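Local atomic coordinates of bifunctional GH43-CE protein (Bacteroides eggerthii, PDB entry 6MLY), a protein that probably releases xylose from xylan-type polysaccharides through a family 43 glycosidase domain and also carries a carbohydrate esterase domain. Residues 444-449 and 457-462; 430-435 and 471-476. One frame throughout, in Å; residues are numbered along the deposited sequence.

How the interactions relate
Both contacts lie in the concanavalin A-like domain, a sandwich of two antiparallel sheets, and they differ in where they act within it. Interaction 1 is a buried contact inside one sheet, between the neighbouring strands of a beta hairpin. Interaction 2 is partly buried and joins edge strands of the two different sheets, 430-436 and 469-476. Backbone pairing dominates the first, supplemented by one tyrosine-carboxylate bond; the second has a single hydrogen bond, from a backbone N-H to a carboxylate, and otherwise side-chain packing. Strand 456-462 pairs with 469-476, so the two meet: G457 O lies 2.9 Å from L475 N, a probable hydrogen bond.

Interaction 1. Residues 444-449 and 457-462; sequences FKAECD and GYFYYS
E447 and Y460 meet on one face of a two-stranded antiparallel ladder through a hydrogen bond, Y460 OH to E447 OE1, of 2.7 Å. The two side chains stand diagonally on neighbouring strands, Y460 two residues beyond the direct cross-strand partner of E447. The carboxylate is turned 85° from the ring plane, while OE1 sits at the ring edge near that plane, 3.2 Å from Y460 CE2. The hydroxyl in turn approaches OE1 from above the carboxylate plane. E447 CG lies anti to its carbonyl carbon (chi1 -62°) and the chain is extended beyond it, which carries the carboxylate across to the tyrosine. OE1 also meets the edge of the Y458 ring at CD2, roughly at right angles to its bond with Y460, and S515 OG bonds OE2, so both carboxylate oxygens of this buried residue have partners. K445 comes over a face of the Y460 ring with CE offset toward the rim; its NZ is 5.3 Å from the ring centroid, at most a weak cation-pi attraction. A phenylalanine in place of Y460 would probably keep much of the ring packing but leave E447 OE1 without its hydroxyl partner.

On the reverse face A446 CB touches the F459 ring at CD2, 4.0 Å away, and F444 CE1 packs on Y461 CB. K445 and Y460 form a reciprocal hydrogen-bonded pair, with Y460 N 3.0 Å from K445 O, and the N-to-C directions of the two short segments are 164° apart, nearly antiparallel. Strand 378-386 pairs with 441-449 on the side away from the hairpin partner, strand 469-476 flanks 456-462, and L400 of strand 395-401, in the other sheet, covers A446 and F459.

Interaction 2. Residues 430-435 and 471-476; sequences AEVEKV and IGNVLK
I471 and E433 begin the contact between edge strands of the two sheets of a concanavalin A-like beta sandwich, the broken strand 469-476 of one and strand 430-436 of the other. I471 CG1 lies 3.8 Å from E433 CD, the two side chains crossing at a slant, so the aliphatic branch packs against the carboxylate end of the glutamate. With CG anti to the backbone N (chi1 -177°) and the rest of the chain extended, E433 projects far enough for OE1 to reach the next residue of the segment.

At G472 the backbone N-H is taken by that oxygen: N to OE1 is 3.1 Å and the N-H...O angle is 173°. The bond is nearly straight at the hydrogen, yet the donor stands well above the carboxylate plane. G472 has a positive phi of 80°, a value readily adopted without a side chain, and its CA lies 3.7 Å from V432 CG1.

N473 follows, its OD1 bonded to N423 ND2 of strand 418-423, which ties the amide to the sheet that contains V432. Q564 of helix 563-577 touches both E433 and N473, bringing the esterase-family region against this edge. The valine's two methyls divide their contacts: CG1 approaches the backbone N of N473 at 3.6 Å, while CG2 lies 3.7 Å from N473 ND2.

Interaction 1. Residues 444-449 and 457-462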
# COMPACT_ATOMS: atom_id res chain seq x y z
N PHE A 444 13.89 -7.18 -2.77
CA PHE A 444 12.51 -6.68 -2.78
C PHE A 444 12.37 -5.50 -1.81
O PHE A 444 13.11 -5.39 -0.84
CB PHE A 444 11.51 -7.78 -2.41
CG PHE A 444 11.44 -8.93 -3.38
CD1 PHE A 444 10.86 -8.77 -4.63
CD2 PHE A 444 11.95 -10.17 -3.04
CE1 PHE A 444 10.79 -9.83 -5.52
CE2 PHE A 444 11.88 -11.23 -3.93
CZ PHE A 444 11.30 -11.06 -5.17
N LYS A 445 11.39 -4.64 -2.11
CA LYS A 445 11.09 -3.43 -1.35
C LYS A 445 9.56 -3.24 -1.37
O LYS A 445 8.90 -3.57 -2.35
CB LYS A 445 11.84 -2.24 -1.95
CG LYS A 445 11.67 -0.90 -1.24
CD LYS A 445 12.83 0.07 -1.45
CE LYS A 445 12.88 0.67 -2.85
NZ LYS A 445 13.96 1.67 -2.99
N ALA A 446 9.02 -2.74 -0.26
CA ALA A 446 7.60 -2.43 -0.13
C ALA A 446 7.46 -1.09 0.58
O ALA A 446 7.90 -0.96 1.71
CB ALA A 446 6.91 -3.54 0.62
N GLU A 447 6.87 -0.11 -0.11
CA GLU A 447 6.66 1.25 0.42
C GLU A 447 5.22 1.38 0.92
O GLU A 447 4.33 0.67 0.46
CB GLU A 447 6.94 2.30 -0.66
CG GLU A 447 8.36 2.29 -1.19
CD GLU A 447 8.74 3.53 -1.99
OE1 GLU A 447 8.08 3.78 -3.02
OE2 GLU A 447 9.67 4.25 -1.56
N CYS A 448 5.03 2.31 1.87
CA CYS A 448 3.73 2.60 2.48
C CYS A 448 3.57 4.12 2.62
O CYS A 448 4.41 4.79 3.24
CB CYS A 448 3.60 1.98 3.87
SG CYS A 448 3.54 0.17 3.88
N ASP A 449 2.48 4.65 2.05
CA ASP A 449 2.10 6.05 2.24
C ASP A 449 0.77 6.08 2.99
O ASP A 449 -0.29 5.79 2.42
CB ASP A 449 2.02 6.83 0.92
CG ASP A 449 1.97 8.33 1.12
OD1 ASP A 449 2.32 8.79 2.22
OD2 ASP A 449 1.58 9.05 0.17
N GLY A 457 0.30 0.98 -1.08
CA GLY A 457 1.54 0.19 -1.02
C GLY A 457 2.13 -0.02 -2.41
O GLY A 457 1.48 -0.61 -3.28
N TYR A 458 3.36 0.49 -2.60
CA TYR A 458 4.12 0.28 -3.84
C TYR A 458 5.15 -0.83 -3.61
O TYR A 458 5.89 -0.81 -2.62
CB TYR A 458 4.85 1.57 -4.26
CG TYR A 458 4.04 2.84 -4.16
CD1 TYR A 458 2.81 2.97 -4.78
CD2 TYR A 458 4.53 3.93 -3.46
CE1 TYR A 458 2.08 4.14 -4.69
CE2 TYR A 458 3.81 5.11 -3.36
CZ TYR A 458 2.58 5.22 -3.98
OH TYR A 458 1.88 6.39 -3.87
N PHE A 459 5.21 -1.79 -4.54
CA PHE A 459 6.19 -2.87 -4.51
C PHE A 459 7.23 -2.67 -5.61
O PHE A 459 6.92 -2.17 -6.69
CB PHE A 459 5.50 -4.23 -4.67
CG PHE A 459 4.52 -4.56 -3.58
CD1 PHE A 459 3.19 -4.20 -3.69
CD2 PHE A 459 4.94 -5.21 -2.43
CE1 PHE A 459 2.29 -4.51 -2.67
CE2 PHE A 459 4.04 -5.51 -1.41
CZ PHE A 459 2.72 -5.16 -1.54
N TYR A 460 8.47 -3.08 -5.31
CA TYR A 460 9.59 -3.07 -6.25
C TYR A 460 10.35 -4.40 -6.12
O TYR A 460 10.21 -5.11 -5.11
CB TYR A 460 10.58 -1.94 -5.96
CG TYR A 460 10.02 -0.54 -5.89
CD1 TYR A 460 10.37 0.41 -6.84
CD2 TYR A 460 9.19 -0.15 -4.86
CE1 TYR A 460 9.89 1.71 -6.77
CE2 TYR A 460 8.70 1.15 -4.78
CZ TYR A 460 9.05 2.08 -5.74
OH TYR A 460 8.57 3.35 -5.66
N TYR A 461 11.15 -4.72 -7.15
CA TYR A 461 12.17 -5.77 -7.07
C TYR A 461 13.52 -5.16 -7.45
O TYR A 461 13.59 -3.98 -7.79
CB TYR A 461 11.79 -6.99 -7.92
CG TYR A 461 12.02 -6.85 -9.40
CD1 TYR A 461 13.26 -7.14 -9.97
CD2 TYR A 461 11.00 -6.47 -10.25
CE1 TYR A 461 13.47 -7.03 -11.33
CE2 TYR A 461 11.19 -6.36 -11.62
CZ TYR A 461 12.43 -6.64 -12.16
OH TYR A 461 12.64 -6.53 -13.51
N SER A 462 14.59 -5.96 -7.36
CA SER A 462 15.94 -5.52 -7.71
C SER A 462 16.88 -6.73 -7.76
O SER A 462 16.71 -7.68 -7.00
CB SER A 462 16.42 -4.46 -6.75
OG SER A 462 17.79 -4.17 -6.95

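Interaction 2. Residues 430-435 and 471-476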
# COMPACT_ATOMS: atom_id res chain seq x y z
N ALA A 430 -4.58 -11.78 -7.68
CA ALA A 430 -4.37 -11.35 -9.05
C ALA A 430 -2.88 -11.10 -9.29
O ALA A 430 -2.32 -10.12 -8.79
CB ALA A 430 -5.19 -10.11 -9.30
N GLU A 431 -2.24 -12.01 -10.06
CA GLU A 431 -0.88 -11.80 -10.54
C GLU A 431 -0.94 -10.71 -11.62
O GLU A 431 -1.63 -10.86 -12.62
CB GLU A 431 -0.23 -13.10 -11.04
CG GLU A 431 -1.17 -14.06 -11.75
CD GLU A 431 -0.48 -15.19 -12.51
OE1 GLU A 431 0.54 -15.72 -12.00
OE2 GLU A 431 -0.97 -15.54 -13.60
N VAL A 432 -0.25 -9.59 -11.37
CA VAL A 432 -0.36 -8.37 -12.16
C VAL A 432 0.72 -8.38 -13.26
O VAL A 432 0.40 -8.33 -14.45
CB VAL A 432 -0.24 -7.12 -11.27
CG1 VAL A 432 -0.14 -5.84 -12.08
CG2 VAL A 432 -1.38 -7.04 -10.27
N GLU A 433 1.98 -8.42 -12.83
CA GLU A 433 3.15 -8.30 -13.68
C GLU A 433 4.09 -9.46 -13.36
O GLU A 433 4.02 -10.03 -12.25
CB GLU A 433 3.81 -6.93 -13.46
CG GLU A 433 5.00 -6.65 -14.35
CD GLU A 433 5.65 -5.29 -14.13
OE1 GLU A 433 4.91 -4.32 -13.79
OE2 GLU A 433 6.91 -5.22 -14.26
N LYS A 434 4.95 -9.82 -14.31
CA LYS A 434 5.80 -11.00 -14.19
C LYS A 434 7.08 -10.81 -15.01
O LYS A 434 7.01 -10.66 -16.22
CB LYS A 434 5.02 -12.22 -14.66
CG LYS A 434 5.77 -13.54 -14.55
CD LYS A 434 4.85 -14.74 -14.45
CE LYS A 434 3.76 -14.74 -15.50
NZ LYS A 434 2.96 -15.99 -15.47
N VAL A 435 8.23 -10.81 -14.32
CA VAL A 435 9.55 -10.72 -14.94
C VAL A 435 10.27 -12.04 -14.70
O VAL A 435 10.19 -12.59 -13.60
CB VAL A 435 10.37 -9.53 -14.39
CG1 VAL A 435 11.81 -9.54 -14.87
CG2 VAL A 435 9.71 -8.20 -14.71
N ILE A 471 7.38 -2.73 -9.91
CA ILE A 471 6.66 -3.89 -10.45
C ILE A 471 5.24 -3.95 -9.89
O ILE A 471 5.02 -3.85 -8.67
CB ILE A 471 7.43 -5.20 -10.19
CG1 ILE A 471 6.62 -6.42 -10.64
CG2 ILE A 471 7.85 -5.31 -8.73
CD1 ILE A 471 7.43 -7.69 -10.80
N GLY A 472 4.28 -4.16 -10.80
CA GLY A 472 2.88 -4.38 -10.50
C GLY A 472 2.15 -3.07 -10.22
O GLY A 472 2.72 -1.97 -10.40
N ASN A 473 0.88 -3.22 -9.77
CA ASN A 473 0.02 -2.07 -9.45
C ASN A 473 0.29 -1.61 -8.01
O ASN A 473 1.18 -2.14 -7.32
CB ASN A 473 -1.46 -2.39 -9.70
CG ASN A 473 -2.01 -3.52 -8.85
OD1 ASN A 473 -1.35 -3.99 -7.93
ND2 ASN A 473 -3.21 -3.98 -9.17
N VAL A 474 -0.47 -0.59 -7.59
CA VAL A 474 -0.50 -0.12 -6.20
C VAL A 474 -1.50 -0.99 -5.42
O VAL A 474 -2.53 -1.40 -5.96
CB VAL A 474 -0.89 1.37 -6.12
CG1 VAL A 474 -2.34 1.62 -6.49
CG2 VAL A 474 -0.59 1.97 -4.76
N LEU A 475 -1.17 -1.25 -4.15
CA LEU A 475 -2.06 -1.94 -3.22
C LEU A 475 -2.86 -0.90 -2.42
O LEU A 475 -2.32 -0.30 -1.48
CB LEU A 475 -1.22 -2.82 -2.29
CG LEU A 475 -2.02 -3.59 -1.23
CD1 LEU A 475 -2.83 -4.70 -1.88
CD2 LEU A 475 -1.10 -4.14 -0.15
N LYS A 476 -4.13 -0.70 -2.79
CA LYS A 476 -5.04 0.16 -2.03
C LYS A 476 -5.40 -0.54 -0.71
O LYS A 476 -6.41 -1.25 -0.63
CB LYS A 476 -6.30 0.49 -2.83
CG LYS A 476 -6.10 1.41 -4.03
CD LYS A 476 -5.31 2.67 -3.71
CE LYS A 476 -5.39 3.71 -4.81
NZ LYS A 476 -6.71 4.37 -4.87